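Local coordinates for protein endoglucanase E-5 (Thermobifida fusca, PDB 2CKS) that catalyses the endohydrolysis of (1->4)-beta-D-glucosidic linkages in cellulose, lichenin and cereal beta-D-glucans, here represented by its family 5 catalytic domain, at residues D99-T104 against T263-S268; A120-R125 against V132-A137; V143-I148 against P186-A191; E154-I159 against S166-G171; A221-P226 against A256-G261. One frame throughout, in Å; residues are numbered along the deposited sequence. Where two conformers were deposited one is given.

Contact 1: residues D99-T104 against T263-S268; sequences DWHILT and TKWNYS
H101 and W265 approach each other across the barrel from strands 95-101 and 262-265, which are not neighbours in the sheet, and their CA atoms stand 12.7 Å apart, a distance the two ring side chains bridge. The rings come from opposite directions and lie almost parallel, planes 5° apart, but are slid so far apart that they barely overlap: the corner atom H101 CE1 meets W265 CH2 at 4.0 Å. This is the C-terminal side of the strands of a (beta/alpha)8 barrel, where TIM-barrel glycosidases keep their active site. H101 also touches E231, the probable nucleophile, which with E139 binds a zinc ion here. D99 fixes the rotation of the imidazole: H101 ND1 donates to the syn lone pair of D99 OD1 at 2.6 Å, nearly in the ring plane, while S63 OG holds the same oxygen. A leucine in place of H101 would probably leave D99 OD1 without its ring N-H and deprive the W265 indole of its flat neighbour. W265 has CG anti to its N (chi1 -170°), which carries the indole toward H101. The peptide bond between W265 and N266 is cis, and N266 CB packs 3.6 Å above one indole face, offset toward the rim.

Contact 2: residues A120-R125 against V132-A137; sequences AEIAQR and VLYEIA
I122 and A123 of helix 112-126 pack on Y134 of strand 132-135 in a buried, largely apolar helix-to-strand contact between the helical layer and the barrel wall, where a helix leans against the strand that follows it. The CA atoms of A123 and Y134 are 8.8 Å apart, a gap that the phenol ring bridges. Y134 has CG anti to its carbonyl carbon (chi1 -61°), which sends the ring outward between the two layers. The methyl I122 CG2 comes in at the ring's edge, close to its plane, and stops 3.5 Å from Y134 CE1, while the far end of the isoleucine leads away from the strand. Further out, the hydroxyl reaches the helix backbone: Y134 OH lies 3.4 Å from A123 CA and 4.0 Å from A123 CB. The small side chain of A123 suits the place, since it lets the phenol end come up to the helix backbone. On one face, V132 CG1 sits 4.0 Å above the ring plane, toward its rim. The hydroxyl is satisfied by a hydrogen bond to D163 OD2, a residue that also binds the nearby metal ions. A phenylalanine here would keep the ring, but D163 OD2 would probably lose its hydroxyl mate and a small gap would open beside A123. With strand 95-101, these elements make up one beta-alpha-beta unit of the TIM barrel.

Contact 3: residues V143-I148 against P186-A191; sequences VSWASI and PAEIAA
W145 turns one face of its indole to I189, while its CB meets E188, so one aromatic residue meets two successive residues of helix 187-191. The side chains of W145 and I189 cross at about a right angle, and I189 sets its CG1 over the face: this atom stands 3.8 Å from the centroid of the six-membered ring of W145 and only 7° off its normal, a well-centred CH-pi contact. The second branch, I189 CG2, reaches W145 CZ2 at 3.8 Å, and I189 CA lies over the same ring system near NE1. E188 slides past the tryptophan in the opposite direction. Its chain is extended, so the methylene CG and the carboxylate carbon pass along W145 CB, with E188 CD 3.7 Å from that atom, and the carboxylate plane is turned 40° from the indole.

The polar groups have partners of their own. W145 NE1 donates to N192 O, next in the chain after A191, which fixes the indole's rotation. E188 OE1 pairs with R173 in a salt bridge and with S184 OG. E188 OE2 takes a hydrogen bond from a water that in turn accepts from W145 N at 2.9 Å, an amide at the start of a helix and so lacking a backbone acceptor in a preceding turn. That start is marked by S144, the N-cap, whose OG accepts from S147 N at 3.1 Å. The contact thus pins the first turn of helix 145-162 to the short helix leading toward strand 199-206, two members of the helical layer that encloses a TIM barrel.

Contact 4: residues E154-I159 against S166-G171; sequences EVIPVI and SVIIVG
I156 and I159 of helix 145-162 close on I168 of strand 168-170, the helix and second strand of a beta-alpha-beta unit in the (beta/alpha)8 barrel. Three isoleucines make most of the first shell, and I168 is its centre, with its outermost methyl, CD1, received by both helix residues. I156 meets it obliquely: I156 CG1 lies 4.0 Å from I168 CD1, with I168 CG2 close behind. I159 and I168 instead reach toward each other tip to tip. Since I156 and I159 are three residues apart, they stand about one turn from each other on the same side of the helix and bracket the methyl. Branched aliphatic chains suit the place, because a beta-branched residue favours a strand and gives width to a buried seam without needing any polar partner. Toward the start of segment 166-171, S166 adds a less certain touch: in one of its two conformers OG, bonded to D163 O, lies 4.0 Å from I159 CG2.

Beyond the trio, I199 of the neighbouring strand touches both I156 and I168, and I159 also touches Y134 and I136, so the seam continues between the helices and the barrel wall. The helix is kinked at P157 and V158, whose nitrogens make no bond to the turn before; the proline N has no hydrogen to give, and its side chain points away from the strand. The shape of I168 explains the reach. CG1 is anti to the carbonyl carbon (chi1 -67°), and the chain then runs on extended, carrying I168 CD1 out to the helix, where it ends 3.9 Å from I159 CG2.

Contact 5: residues A221-P226 against A256-G261; sequences ASELFP and AERKIG
R258 reaches from helix 245-258 to S222 and E223 of helix 212-224, and the two segments are joined by a salt bridge, a weak hydrogen bond and one apolar touch. The salt bridge across the contact joins E223 OE2 to R258 NH1 at 2.9 Å. It is not a side-by-side pairing: the carboxylate and guanidinium planes are 77° apart and the side chains cross at a slant. E223 is bent at its second torsion, which brings the carboxylate back to the arginine. On its own helix, R258 NE makes a second salt bridge with E257 OE2 at 3.1 Å; E257 OE2 accepts with its anti lone pair and lies tilted from the guanidinium plane. The three residues thus form a network with one cation between two acids, which would probably stabilise the charges of all three.

Among neutral polar contacts, R258 NH1 comes to 2.7 Å from S222 OG at the edge of the guanidinium, but the N-H points poorly at the oxygen (122°) and the bond is weak. The serine hydroxyl has its stronger partner in R219 O, and its small size lets the arginine lie close to the helix.

Apolar packing is confined to I260 CD1 against S222 CB, 3.9 Å apart. The chain turns inward toward I260 through K259, whose positive phi (52°) belongs to a Schellman motif ending the helix.

The contact joins the C-terminal ends of two successive barrel helices. I260 continues inward onto V229 of strand 227-233, which runs between them in sequence, while A221 leans on V227 of that strand, and F225 packs on I189 of the short helix 187-191.

From the N terminus, residues 99-104 open contact 1, the longest loop, which closes at 263-268 and holds the other four contacts; none cross. Contact 2 is completed first, tying a helix to the fourth barrel strand. Residues 143-148 begin contact 3, which closes at 186-191 and contains contact 4. Contact 5 follows in series, and its last segment runs into the second segment of contact 1. Adjacent strands link contacts 1, 2 and 4: contact 1 meets contact 2 through W100 N and E135 O, and Y134 pairs with V167 and I169. Contacts 3 and 4 share helix 145-162 and touch at G171. Contact 1 spans the barrel mouth; contacts 3 and 5 touch in the outer helical layer.

Contact 1: residues D99-T104 against T263-S268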
# COMPACT_ATOMS: atom_id res chain seq x y z
N ASP A 99 -0.59 1.05 6.73
CA ASP A 99 -1.88 1.06 6.06
C ASP A 99 -3.03 0.93 7.06
O ASP A 99 -3.28 -0.13 7.63
CB ASP A 99 -1.93 -0.04 5.00
CG ASP A 99 -3.32 -0.35 4.51
OD1 ASP A 99 -3.54 -1.51 4.11
OD2 ASP A 99 -4.24 0.49 4.48
N TRP A 100 -3.70 2.05 7.28
CA TRP A 100 -4.95 2.13 8.02
C TRP A 100 -6.05 1.56 7.13
O TRP A 100 -6.63 2.26 6.30
CB TRP A 100 -5.19 3.59 8.39
CG TRP A 100 -6.32 3.83 9.31
CD1 TRP A 100 -7.54 4.36 8.99
CD2 TRP A 100 -6.36 3.56 10.70
NE1 TRP A 100 -8.32 4.45 10.12
CE2 TRP A 100 -7.62 3.95 11.18
CE3 TRP A 100 -5.44 3.02 11.61
CZ2 TRP A 100 -7.98 3.81 12.52
CZ3 TRP A 100 -5.79 2.89 12.93
CH2 TRP A 100 -7.05 3.29 13.37
N HIS A 101 -6.32 0.27 7.28
CA HIS A 101 -6.99 -0.51 6.26
C HIS A 101 -8.50 -0.52 6.43
O HIS A 101 -9.11 -1.55 6.73
CB HIS A 101 -6.43 -1.93 6.20
CG HIS A 101 -6.72 -2.64 4.92
ND1 HIS A 101 -5.90 -2.55 3.81
CD2 HIS A 101 -7.74 -3.46 4.57
CE1 HIS A 101 -6.41 -3.29 2.84
NE2 HIS A 101 -7.52 -3.86 3.28
N ILE A 102 -9.09 0.65 6.23
CA ILE A 102 -10.54 0.78 6.24
C ILE A 102 -11.11 0.20 4.96
O ILE A 102 -10.46 0.23 3.90
CB ILE A 102 -10.99 2.24 6.45
CG1 ILE A 102 -10.57 3.14 5.28
CG2 ILE A 102 -10.46 2.77 7.78
CD1 ILE A 102 -11.74 3.61 4.41
N LEU A 103 -12.30 -0.37 5.07
CA LEU A 103 -12.97 -0.99 3.94
C LEU A 103 -14.49 -0.98 4.14
O LEU A 103 -15.22 -0.43 3.31
CB LEU A 103 -12.46 -2.43 3.77
CG LEU A 103 -13.07 -3.24 2.63
CD1 LEU A 103 -12.97 -2.50 1.29
CD2 LEU A 103 -12.40 -4.61 2.54
N THR A 104 -14.94 -1.57 5.24
CA THR A 104 -16.35 -1.59 5.63
C THR A 104 -16.45 -1.38 7.14
O THR A 104 -15.99 -2.23 7.91
CB THR A 104 -17.01 -2.96 5.27
OG1 THR A 104 -16.84 -3.25 3.87
CG2 THR A 104 -18.52 -2.90 5.47
N THR A 263 2.67 -2.04 -4.44
CA THR A 263 2.74 -3.17 -3.53
C THR A 263 1.61 -4.12 -3.87
O THR A 263 0.44 -3.75 -3.77
CB THR A 263 2.64 -2.71 -2.03
OG1 THR A 263 1.63 -1.71 -1.86
CG2 THR A 263 3.93 -2.06 -1.58
N LYS A 264 1.95 -5.35 -4.25
CA LYS A 264 0.95 -6.32 -4.69
C LYS A 264 0.24 -6.96 -3.50
O LYS A 264 0.86 -7.26 -2.48
CB LYS A 264 1.58 -7.41 -5.56
CG LYS A 264 0.58 -8.47 -6.00
CD LYS A 264 1.14 -9.45 -7.00
CE LYS A 264 0.04 -10.30 -7.57
NZ LYS A 264 -0.72 -11.03 -6.52
N TRP A 265 -1.05 -7.18 -3.66
CA TRP A 265 -1.87 -7.93 -2.71
C TRP A 265 -1.77 -9.40 -3.10
O TRP A 265 -2.15 -9.74 -4.22
CB TRP A 265 -3.31 -7.45 -2.88
CG TRP A 265 -4.29 -7.90 -1.86
CD1 TRP A 265 -5.32 -8.77 -2.06
CD2 TRP A 265 -4.42 -7.44 -0.50
NE1 TRP A 265 -6.04 -8.92 -0.90
CE2 TRP A 265 -5.52 -8.12 0.07
CE3 TRP A 265 -3.70 -6.55 0.31
CZ2 TRP A 265 -5.92 -7.92 1.39
CZ3 TRP A 265 -4.09 -6.36 1.62
CH2 TRP A 265 -5.20 -7.04 2.14
N ASN A 266 -1.25 -10.29 -2.26
CA ASN A 266 -0.72 -10.02 -0.92
C ASN A 266 0.30 -11.11 -0.52
O ASN A 266 0.35 -12.17 -1.15
CB ASN A 266 -1.86 -9.97 0.09
CG ASN A 266 -2.62 -11.28 0.17
OD1 ASN A 266 -2.17 -12.24 0.81
ND2 ASN A 266 -3.78 -11.35 -0.50
N TYR A 267 1.08 -10.83 0.53
CA TYR A 267 2.13 -11.70 1.05
C TYR A 267 1.58 -12.55 2.20
O TYR A 267 1.78 -12.26 3.39
CB TYR A 267 3.30 -10.83 1.55
CG TYR A 267 4.63 -11.52 1.62
CD1 TYR A 267 5.29 -11.93 0.46
CD2 TYR A 267 5.25 -11.76 2.84
CE1 TYR A 267 6.53 -12.55 0.52
CE2 TYR A 267 6.49 -12.39 2.91
CZ TYR A 267 7.12 -12.79 1.75
OH TYR A 267 8.34 -13.42 1.83
N SER A 268 0.81 -13.57 1.83
CA SER A 268 0.20 -14.50 2.78
C SER A 268 -0.04 -15.83 2.09
O SER A 268 0.15 -15.95 0.88
CB SER A 268 -1.13 -13.96 3.31
OG SER A 268 -2.21 -14.28 2.44

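Contact 2: residues A120-R125 against V132-A137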
# COMPACT_ATOMS: atom_id res chain seq x y z
N ALA A 120 -1.01 9.38 15.68
CA ALA A 120 -0.24 10.20 16.61
C ALA A 120 0.84 9.36 17.27
O ALA A 120 1.98 9.77 17.38
CB ALA A 120 -1.13 10.82 17.65
N GLU A 121 0.48 8.15 17.71
CA GLU A 121 1.45 7.28 18.36
C GLU A 121 2.54 6.82 17.39
O GLU A 121 3.74 6.84 17.71
CB GLU A 121 0.78 6.07 19.00
CG GLU A 121 1.82 5.13 19.60
CD GLU A 121 1.29 4.11 20.58
OE1 GLU A 121 2.10 3.21 20.93
OE2 GLU A 121 0.11 4.19 20.99
N ILE A 122 2.14 6.41 16.19
CA ILE A 122 3.09 5.91 15.21
C ILE A 122 4.03 7.03 14.78
O ILE A 122 5.24 6.84 14.75
CB ILE A 122 2.34 5.35 13.98
CG1 ILE A 122 1.50 4.12 14.36
CG2 ILE A 122 3.33 5.03 12.85
CD1 ILE A 122 2.26 2.92 14.88
N ALA A 123 3.48 8.19 14.45
CA ALA A 123 4.32 9.30 13.98
C ALA A 123 5.32 9.78 15.03
O ALA A 123 6.45 10.11 14.70
CB ALA A 123 3.45 10.46 13.50
N GLN A 124 4.90 9.83 16.30
CA GLN A 124 5.81 10.25 17.36
C GLN A 124 6.94 9.23 17.53
O GLN A 124 8.12 9.61 17.54
CB GLN A 124 5.08 10.45 18.69
CG GLN A 124 5.94 11.17 19.76
CD GLN A 124 6.78 10.23 20.63
OE1 GLN A 124 6.56 9.02 20.66
NE2 GLN A 124 7.75 10.81 21.34
N ARG A 125 6.59 7.95 17.60
CA ARG A 125 7.58 6.90 17.82
C ARG A 125 8.60 6.82 16.70
O ARG A 125 9.79 6.62 16.95
CB ARG A 125 6.88 5.55 17.95
CG ARG A 125 7.82 4.38 18.23
CD ARG A 125 8.33 4.34 19.66
NE ARG A 125 7.30 3.94 20.61
CZ ARG A 125 6.92 2.67 20.85
NH1 ARG A 125 7.49 1.64 20.21
NH2 ARG A 125 5.96 2.44 21.74
N VAL A 132 9.38 5.48 6.36
CA VAL A 132 8.00 5.18 6.68
C VAL A 132 7.08 6.17 5.96
O VAL A 132 7.29 7.38 6.02
CB VAL A 132 7.77 5.26 8.20
CG1 VAL A 132 6.35 4.89 8.56
CG2 VAL A 132 8.76 4.35 8.95
N LEU A 133 6.09 5.62 5.25
CA LEU A 133 5.03 6.36 4.57
C LEU A 133 3.71 5.98 5.25
O LEU A 133 3.54 4.86 5.71
CB LEU A 133 4.96 5.99 3.09
CG LEU A 133 6.18 6.29 2.21
CD1 LEU A 133 7.26 5.23 2.37
CD2 LEU A 133 5.76 6.41 0.75
N TYR A 134 2.78 6.93 5.32
CA TYR A 134 1.53 6.75 6.05
C TYR A 134 0.36 6.72 5.09
O TYR A 134 0.13 7.68 4.37
CB TYR A 134 1.33 7.91 7.03
CG TYR A 134 2.42 8.00 8.07
CD1 TYR A 134 2.29 7.36 9.27
CD2 TYR A 134 3.59 8.70 7.83
CE1 TYR A 134 3.27 7.42 10.23
CE2 TYR A 134 4.59 8.76 8.79
CZ TYR A 134 4.42 8.12 9.98
OH TYR A 134 5.41 8.17 10.94
N GLU A 135 -0.39 5.62 5.08
CA GLU A 135 -1.55 5.46 4.22
C GLU A 135 -2.79 5.59 5.11
O GLU A 135 -3.13 4.67 5.84
CB GLU A 135 -1.51 4.11 3.50
CG GLU A 135 -2.70 3.87 2.57
CD GLU A 135 -2.56 2.61 1.74
OE1 GLU A 135 -3.41 2.41 0.84
OE2 GLU A 135 -1.61 1.83 1.96
N ILE A 136 -3.47 6.72 5.02
CA ILE A 136 -4.45 7.10 6.05
C ILE A 136 -5.88 6.57 5.87
O ILE A 136 -6.69 6.67 6.78
CB ILE A 136 -4.47 8.63 6.25
CG1 ILE A 136 -4.84 9.34 4.94
CG2 ILE A 136 -3.13 9.10 6.79
CD1 ILE A 136 -5.17 10.80 5.12
N ALA A 137 -6.18 5.98 4.71
CA ALA A 137 -7.50 5.41 4.43
C ALA A 137 -7.46 4.51 3.20
O ALA A 137 -7.69 4.97 2.08
CB ALA A 137 -8.52 6.53 4.24

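Contact 3: residues V143-I148 against P186-A191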
# COMPACT_ATOMS: atom_id res chain seq x y z
N VAL A 143 -18.54 7.36 -0.61
CA VAL A 143 -18.35 8.75 -0.19
C VAL A 143 -17.82 9.63 -1.33
O VAL A 143 -17.15 9.16 -2.26
CB VAL A 143 -17.42 8.87 1.05
CG1 VAL A 143 -18.07 8.24 2.28
CG2 VAL A 143 -16.05 8.27 0.78
N SER A 144 -18.14 10.91 -1.25
CA SER A 144 -17.68 11.88 -2.24
C SER A 144 -16.20 12.14 -2.08
O SER A 144 -15.63 11.94 -1.00
CB SER A 144 -18.43 13.20 -2.07
OG SER A 144 -18.09 13.82 -0.85
N TRP A 145 -15.59 12.64 -3.15
CA TRP A 145 -14.21 13.09 -3.08
C TRP A 145 -14.04 14.22 -2.06
O TRP A 145 -13.09 14.22 -1.28
CB TRP A 145 -13.65 13.51 -4.44
CG TRP A 145 -12.31 14.15 -4.27
CD1 TRP A 145 -11.99 15.44 -4.51
CD2 TRP A 145 -11.14 13.54 -3.72
NE1 TRP A 145 -10.68 15.68 -4.16
CE2 TRP A 145 -10.14 14.52 -3.67
CE3 TRP A 145 -10.83 12.25 -3.25
CZ2 TRP A 145 -8.86 14.26 -3.18
CZ3 TRP A 145 -9.57 12.00 -2.77
CH2 TRP A 145 -8.60 12.99 -2.74
N ALA A 146 -14.97 15.18 -2.02
CA ALA A 146 -14.87 16.26 -1.04
C ALA A 146 -14.80 15.76 0.41
O ALA A 146 -14.11 16.35 1.23
CB ALA A 146 -16.00 17.26 -1.21
N SER A 147 -15.52 14.69 0.72
CA SER A 147 -15.51 14.16 2.08
C SER A 147 -14.20 13.44 2.38
O SER A 147 -13.73 13.47 3.51
CB SER A 147 -16.71 13.25 2.34
OG SER A 147 -16.51 11.98 1.75
N ILE A 148 -13.60 12.80 1.37
CA ILE A 148 -12.29 12.16 1.56
C ILE A 148 -11.25 13.23 1.78
O ILE A 148 -10.41 13.11 2.66
CB ILE A 148 -11.92 11.26 0.38
CG1 ILE A 148 -12.91 10.11 0.25
CG2 ILE A 148 -10.50 10.70 0.58
CD1 ILE A 148 -12.83 9.39 -1.07
N PRO A 186 -9.75 10.72 -12.08
CA PRO A 186 -8.75 11.52 -11.36
C PRO A 186 -8.85 13.03 -11.56
O PRO A 186 -8.31 13.77 -10.74
CB PRO A 186 -7.42 10.99 -11.89
CG PRO A 186 -7.74 10.30 -13.17
CD PRO A 186 -9.14 9.84 -13.09
N ALA A 187 -9.53 13.49 -12.60
CA ALA A 187 -9.69 14.93 -12.79
C ALA A 187 -10.39 15.58 -11.60
O ALA A 187 -10.12 16.73 -11.27
CB ALA A 187 -10.46 15.22 -14.07
N GLU A 188 -11.28 14.84 -10.94
CA GLU A 188 -11.97 15.33 -9.75
C GLU A 188 -10.99 15.70 -8.64
O GLU A 188 -11.15 16.70 -7.96
CB GLU A 188 -12.92 14.25 -9.27
CG GLU A 188 -13.73 14.60 -8.05
CD GLU A 188 -14.90 13.66 -7.87
OE1 GLU A 188 -14.73 12.43 -8.09
OE2 GLU A 188 -15.98 14.17 -7.49
N ILE A 189 -9.96 14.87 -8.47
CA ILE A 189 -8.92 15.13 -7.47
C ILE A 189 -8.09 16.36 -7.84
O ILE A 189 -7.82 17.22 -7.01
CB ILE A 189 -7.99 13.89 -7.33
CG1 ILE A 189 -8.79 12.69 -6.80
CG2 ILE A 189 -6.79 14.20 -6.42
CD1 ILE A 189 -8.12 11.34 -7.08
N ALA A 190 -7.68 16.44 -9.10
CA ALA A 190 -6.83 17.54 -9.55
C ALA A 190 -7.51 18.88 -9.41
O ALA A 190 -6.84 19.88 -9.10
CB ALA A 190 -6.40 17.31 -10.98
N ALA A 191 -8.84 18.90 -9.57
CA ALA A 191 -9.64 20.12 -9.45
C ALA A 191 -9.85 20.56 -8.01
O ALA A 191 -10.17 21.72 -7.76
CB ALA A 191 -11.00 19.94 -10.13
O HOH W 1 -17.22 13.23 -5.47

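Contact 4: residues E154-I159 against S166-G171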
# COMPACT_ATOMS: atom_id res chain seq x y z
N GLU A 154 -8.18 16.48 8.18
CA GLU A 154 -8.29 16.26 9.63
C GLU A 154 -7.14 15.39 10.18
O GLU A 154 -6.66 15.62 11.29
CB GLU A 154 -9.65 15.62 10.00
CG GLU A 154 -10.84 16.53 9.72
CD GLU A 154 -12.19 15.86 9.90
OE1 GLU A 154 -12.62 15.08 9.03
OE2 GLU A 154 -12.84 16.12 10.91
N VAL A 155 -6.69 14.40 9.41
CA VAL A 155 -5.67 13.46 9.89
C VAL A 155 -4.25 13.94 9.61
O VAL A 155 -3.36 13.76 10.43
CB VAL A 155 -5.86 12.06 9.26
CG1 VAL A 155 -4.78 11.08 9.71
CG2 VAL A 155 -7.22 11.51 9.62
N ILE A 156 -4.05 14.56 8.46
CA ILE A 156 -2.71 14.98 8.04
C ILE A 156 -2.00 15.84 9.10
O ILE A 156 -0.85 15.57 9.41
CB ILE A 156 -2.72 15.64 6.63
CG1 ILE A 156 -2.92 14.56 5.57
CG2 ILE A 156 -1.42 16.40 6.34
CD1 ILE A 156 -3.33 15.09 4.23
N PRO A 157 -2.65 16.86 9.65
CA PRO A 157 -2.00 17.69 10.68
C PRO A 157 -1.59 16.94 11.94
O PRO A 157 -0.62 17.33 12.57
CB PRO A 157 -3.05 18.75 11.01
CG PRO A 157 -4.00 18.73 9.93
CD PRO A 157 -3.99 17.37 9.32
N VAL A 158 -2.32 15.88 12.31
CA VAL A 158 -1.96 15.07 13.46
C VAL A 158 -0.61 14.40 13.20
O VAL A 158 0.26 14.39 14.06
CB VAL A 158 -3.04 14.01 13.76
CG1 VAL A 158 -2.57 13.06 14.86
CG2 VAL A 158 -4.35 14.68 14.14
N ILE A 159 -0.43 13.85 12.01
CA ILE A 159 0.84 13.25 11.62
C ILE A 159 1.95 14.29 11.49
O ILE A 159 3.05 14.11 12.02
CB ILE A 159 0.68 12.45 10.31
CG1 ILE A 159 -0.22 11.24 10.55
CG2 ILE A 159 2.03 12.01 9.77
CD1 ILE A 159 -0.72 10.60 9.30
N SER A 166 7.39 13.42 6.29
CA SER A 166 7.00 12.09 5.83
C SER A 166 5.94 12.18 4.74
O SER A 166 5.18 13.16 4.67
CB SER A 166 6.46 11.26 7.00
OG SER A 166 5.32 11.88 7.58
N VAL A 167 5.91 11.17 3.90
CA VAL A 167 4.99 11.13 2.78
C VAL A 167 3.71 10.48 3.26
O VAL A 167 3.75 9.49 3.98
CB VAL A 167 5.57 10.31 1.63
CG1 VAL A 167 4.57 10.18 0.49
CG2 VAL A 167 6.87 10.94 1.14
N ILE A 168 2.59 11.08 2.88
CA ILE A 168 1.28 10.55 3.22
C ILE A 168 0.56 10.18 1.93
O ILE A 168 0.55 10.94 0.97
CB ILE A 168 0.49 11.57 4.05
CG1 ILE A 168 1.17 11.74 5.42
CG2 ILE A 168 -0.96 11.14 4.22
CD1 ILE A 168 0.73 12.97 6.20
N ILE A 169 -0.03 8.99 1.92
CA ILE A 169 -0.78 8.47 0.79
C ILE A 169 -2.27 8.55 1.15
O ILE A 169 -2.69 8.03 2.17
CB ILE A 169 -0.38 7.01 0.48
CG1 ILE A 169 1.11 6.92 0.16
CG2 ILE A 169 -1.21 6.49 -0.69
CD1 ILE A 169 1.66 5.50 0.10
N VAL A 170 -3.06 9.16 0.28
CA VAL A 170 -4.47 9.41 0.52
C VAL A 170 -5.31 8.54 -0.39
O VAL A 170 -5.14 8.55 -1.61
CB VAL A 170 -4.80 10.88 0.26
CG1 VAL A 170 -6.30 11.14 0.46
CG2 VAL A 170 -3.97 11.77 1.17
N GLY A 171 -6.23 7.78 0.19
CA GLY A 171 -7.14 6.93 -0.55
C GLY A 171 -8.05 7.76 -1.44
O GLY A 171 -8.24 8.94 -1.21

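Contact 5: residues A221-P226 against A256-G261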
# COMPACT_ATOMS: atom_id res chain seq x y z
N ALA A 221 -4.02 10.12 -14.19
CA ALA A 221 -3.73 10.62 -12.86
C ALA A 221 -2.26 10.98 -12.74
O ALA A 221 -1.91 11.98 -12.12
CB ALA A 221 -4.09 9.57 -11.83
N SER A 222 -1.40 10.16 -13.34
CA SER A 222 0.04 10.33 -13.19
C SER A 222 0.54 11.62 -13.87
O SER A 222 1.62 12.10 -13.54
CB SER A 222 0.79 9.10 -13.70
OG SER A 222 0.75 9.02 -15.11
N GLU A 223 -0.25 12.17 -14.79
CA GLU A 223 0.03 13.51 -15.35
C GLU A 223 -0.19 14.64 -14.35
O GLU A 223 0.41 15.71 -14.48
CB GLU A 223 -0.86 13.83 -16.55
CG GLU A 223 -0.80 12.85 -17.70
CD GLU A 223 0.54 12.82 -18.40
OE1 GLU A 223 1.26 13.85 -18.46
OE2 GLU A 223 0.88 11.74 -18.92
N LEU A 224 -1.08 14.42 -13.37
CA LEU A 224 -1.63 15.50 -12.53
C LEU A 224 -1.09 15.55 -11.10
O LEU A 224 -1.03 16.61 -10.50
CB LEU A 224 -3.16 15.36 -12.46
CG LEU A 224 -3.91 15.20 -13.79
CD1 LEU A 224 -5.32 14.71 -13.59
CD2 LEU A 224 -3.90 16.51 -14.54
N PHE A 225 -0.75 14.39 -10.55
CA PHE A 225 -0.34 14.29 -9.15
C PHE A 225 0.36 12.95 -8.92
O PHE A 225 0.28 12.07 -9.77
CB PHE A 225 -1.54 14.44 -8.21
CG PHE A 225 -2.74 13.64 -8.60
CD1 PHE A 225 -2.82 12.28 -8.35
CD2 PHE A 225 -3.84 14.26 -9.21
CE1 PHE A 225 -3.94 11.54 -8.71
CE2 PHE A 225 -4.95 13.53 -9.58
CZ PHE A 225 -5.01 12.17 -9.32
N PRO A 226 1.07 12.80 -7.80
CA PRO A 226 1.77 11.53 -7.53
C PRO A 226 0.80 10.44 -7.15
O PRO A 226 -0.11 10.67 -6.35
CB PRO A 226 2.70 11.88 -6.36
CG PRO A 226 2.66 13.37 -6.26
CD PRO A 226 1.29 13.76 -6.71
N ALA A 256 6.23 1.19 -14.68
CA ALA A 256 7.67 1.33 -14.85
C ALA A 256 8.04 2.61 -15.63
O ALA A 256 8.96 3.34 -15.27
CB ALA A 256 8.23 0.10 -15.54
N GLU A 257 7.29 2.87 -16.70
CA GLU A 257 7.47 4.05 -17.54
C GLU A 257 7.29 5.34 -16.73
O GLU A 257 8.05 6.29 -16.89
CB GLU A 257 6.49 3.97 -18.72
CG GLU A 257 6.34 5.20 -19.61
CD GLU A 257 5.14 5.04 -20.53
OE1 GLU A 257 5.24 4.29 -21.52
OE2 GLU A 257 4.09 5.65 -20.26
N ARG A 258 6.30 5.35 -15.84
CA ARG A 258 5.93 6.54 -15.09
C ARG A 258 6.52 6.55 -13.68
O ARG A 258 6.26 7.47 -12.89
CB ARG A 258 4.42 6.64 -15.01
CG ARG A 258 3.73 6.68 -16.37
CD ARG A 258 3.97 7.95 -17.11
NE ARG A 258 3.30 7.95 -18.41
CZ ARG A 258 2.15 8.55 -18.66
NH1 ARG A 258 1.50 9.23 -17.72
NH2 ARG A 258 1.64 8.49 -19.89
N LYS A 259 7.31 5.52 -13.37
CA LYS A 259 7.92 5.32 -12.06
C LYS A 259 6.89 5.38 -10.92
O LYS A 259 7.12 5.98 -9.87
CB LYS A 259 9.09 6.28 -11.85
CG LYS A 259 10.21 6.06 -12.88
CD LYS A 259 11.59 6.37 -12.34
CE LYS A 259 12.70 5.71 -13.17
NZ LYS A 259 13.08 4.35 -12.66
N ILE A 260 5.75 4.74 -11.16
CA ILE A 260 4.69 4.60 -10.17
C ILE A 260 4.97 3.37 -9.31
O ILE A 260 5.02 2.24 -9.81
CB ILE A 260 3.34 4.44 -10.86
CG1 ILE A 260 2.98 5.72 -11.64
CG2 ILE A 260 2.24 4.12 -9.84
CD1 ILE A 260 1.88 5.52 -12.66
N GLY A 261 5.17 3.60 -8.01
CA GLY A 261 5.45 2.50 -7.10
C GLY A 261 4.23 1.63 -6.88
O GLY A 261 3.09 2.06 -7.11